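Local coordinates for USP37 protein (PDB 3U12) that probably removes ubiquitin from proteins as a thiol-dependent deubiquitinase, the piece described here being its pleckstrin homology domain, at residues V52-H57 / S96-D101. Sequence-based numbering, arbitrary orientation. Where two conformers were deposited one is given.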
loop_
_atom_site.group_PDB
_atom_site.type_symbol
_atom_site.label_atom_id
_atom_site.label_comp_id
_atom_site.label_asym_id
_atom_site.label_seq_id
_atom_site.Cartn_x
_atom_site.Cartn_y
_atom_site.Cartn_z
ATOM N N VAL A 52 -10.061 -1.687 -8.714
ATOM C CA VAL A 52 -8.790 -2.129 -8.138
ATOM C C VAL A 52 -8.769 -1.902 -6.629
ATOM O O VAL A 52 -9.185 -0.842 -6.161
ATOM C CB VAL A 52 -7.601 -1.411 -8.843
ATOM C CG1 VAL A 52 -6.261 -1.881 -8.286
ATOM C CG2 VAL A 52 -7.653 -1.598 -10.363
ATOM N N SER A 53 -8.319 -2.911 -5.864
ATOM C CA SER A 53 -8.197 -2.762 -4.425
ATOM C C SER A 53 -6.840 -3.249 -3.964
ATOM O O SER A 53 -6.079 -3.833 -4.752
ATOM C CB SER A 53 -9.334 -3.494 -3.691
ATOM O OG SER A 53 -10.617 -3.021 -4.067
ATOM N N LEU A 54 -6.517 -2.992 -2.689
ATOM C CA LEU A 54 -5.252 -3.384 -2.080
ATOM C C LEU A 54 -5.508 -4.241 -0.835
ATOM O O LEU A 54 -6.237 -3.820 0.060
ATOM C CB LEU A 54 -4.461 -2.104 -1.708
ATOM C CG LEU A 54 -3.047 -2.275 -1.125
ATOM C CD1 LEU A 54 -2.078 -2.820 -2.166
ATOM C CD2 LEU A 54 -2.499 -0.942 -0.668
ATOM N N VAL A 55 -4.881 -5.425 -0.774
ATOM C CA VAL A 55 -5.006 -6.331 0.358
ATOM C C VAL A 55 -3.756 -6.207 1.215
ATOM O O VAL A 55 -2.634 -6.287 0.703
ATOM C CB VAL A 55 -5.237 -7.805 -0.045
ATOM C CG1 VAL A 55 -5.490 -8.671 1.193
ATOM C CG2 VAL A 55 -6.409 -7.924 -0.998
ATOM N N VAL A 56 -3.963 -6.071 2.528
ATOM C CA VAL A 56 -2.887 -6.023 3.514
ATOM C C VAL A 56 -2.867 -7.378 4.228
ATOM O O VAL A 56 -3.804 -7.713 4.950
ATOM C CB VAL A 56 -3.068 -4.845 4.509
ATOM C CG1 VAL A 56 -1.993 -4.875 5.604
ATOM C CG2 VAL A 56 -3.073 -3.499 3.776
ATOM N N HIS A 57 -1.811 -8.157 4.010
ATOM C CA HIS A 57 -1.634 -9.459 4.677
ATOM C C HIS A 57 -0.507 -9.280 5.687
ATOM O O HIS A 57 0.521 -8.659 5.372
ATOM C CB HIS A 57 -1.141 -10.531 3.687
ATOM C CG HIS A 57 -2.114 -10.977 2.645
ATOM N ND1 HIS A 57 -2.101 -10.432 1.376
ATOM C CD2 HIS A 57 -2.943 -12.048 2.649
ATOM C CE1 HIS A 57 -2.965 -11.139 0.669
ATOM N NE2 HIS A 57 -3.512 -12.121 1.405
ATOM N N SER A 96 -7.437 7.422 4.960
ATOM C CA SER A 96 -6.672 6.259 5.400
ATOM C C SER A 96 -5.216 6.475 4.924
ATOM O O SER A 96 -4.984 6.987 3.817
ATOM C CB SER A 96 -7.202 4.981 4.777
ATOM O OG SER A 96 -8.583 4.798 5.024
ATOM N N PHE A 97 -4.257 6.173 5.795
ATOM C CA PHE A 97 -2.838 6.327 5.507
ATOM C C PHE A 97 -2.182 4.968 5.694
ATOM O O PHE A 97 -2.238 4.407 6.789
ATOM C CB PHE A 97 -2.219 7.340 6.460
ATOM C CG PHE A 97 -0.773 7.677 6.175
ATOM C CD1 PHE A 97 -0.412 8.345 5.012
ATOM C CD2 PHE A 97 0.224 7.358 7.092
ATOM C CE1 PHE A 97 0.923 8.663 4.755
ATOM C CE2 PHE A 97 1.558 7.701 6.848
ATOM C CZ PHE A 97 1.896 8.363 5.688
ATOM N N LEU A 98 -1.597 4.437 4.623
ATOM C CA LEU A 98 -0.930 3.139 4.609
ATOM C C LEU A 98 0.532 3.320 4.318
ATOM O O LEU A 98 0.891 3.914 3.294
ATOM C CB LEU A 98 -1.543 2.207 3.547
ATOM C CG LEU A 98 -2.977 1.692 3.810
ATOM C CD1 LEU A 98 -4.025 2.728 3.434
ATOM C CD2 LEU A 98 -3.252 0.463 2.997
ATOM N N SER A 99 1.377 2.783 5.193
ATOM C CA SER A 99 2.821 2.854 5.022
ATOM C C SER A 99 3.454 1.475 4.974
ATOM O O SER A 99 3.030 0.562 5.683
ATOM C CB SER A 99 3.449 3.689 6.127
ATOM O OG SER A 99 3.061 5.037 5.956
ATOM N N ILE A 100 4.457 1.329 4.113
ATOM C CA ILE A 100 5.210 0.082 3.974
ATOM C C ILE A 100 6.670 0.489 3.850
ATOM O O ILE A 100 7.014 1.365 3.047
ATOM C CB ILE A 100 4.693 -0.870 2.860
ATOM C CG1 ILE A 100 5.452 -2.242 2.909
ATOM C CG2 ILE A 100 4.762 -0.217 1.474
ATOM C CD1 ILE A 100 4.808 -3.416 2.116
ATOM N N ASP A 101 7.501 -0.076 4.722
ATOM C CA ASP A 101 8.900 0.317 4.826
ATOM C C ASP A 101 9.862 -0.756 4.320
ATOM O O ASP A 101 9.449 -1.894 4.095
ATOM C CB ASP A 101 9.194 0.669 6.297
ATOM C CG ASP A 101 10.424 1.543 6.486
ATOM O OD1 ASP A 101 10.767 2.297 5.550
ATOM O OD2 ASP A 101 11.050 1.454 7.554
#
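L98 turns one methyl, CD2, toward both L54 and V56, and this group makes the whole direct contact between 52-57 and 96-101. L98 CD2 lies 4.0 Å from L54 CD2, where the two leucines meet tip to tip; L54 is modelled in two conformers, and this distance holds for the one described. The same carbon is 4.0 Å from V56 CG2, and here the side chains cross obliquely. All three are aliphatic and buried, so the attraction is van der Waals contact and the exclusion of water; both distances are ordinary van der Waals separations. A leucine suits the second strand because its long, forked chain spans much of the separation, which is 9.4 Å between the CA atoms of V56 and L98. On the facing strand L54 and V56 are two residues apart and so point the same way, while V55 between them turns outward. V56 is branched at CB; with chi1 at 175° CG1 stands anti to the backbone N, and CG2, beside that N, meets the leucine.

Such packing belongs to the pleckstrin homology fold, in which two strongly bent, nearly orthogonal antiparallel sheets pack face to face as a partly open barrel, with a C-terminal helix, here 105-119, closing one end. The strands are not neighbours in a sheet: 51-58 pairs with 39-48 and 65-68, whereas 97-104 pairs with 85-92 and 25-30. The contact therefore spans the core, close to the centre of the chain.

Further apolar side chains continue the packing. F67, a large side chain, is in contact with both V56 and L98, while L54 also packs on F43, I45 and L90. Polar groups lie apart from this cluster: D101, three residues beyond L98, forms a salt bridge with R87 and a hydrogen bond with S81.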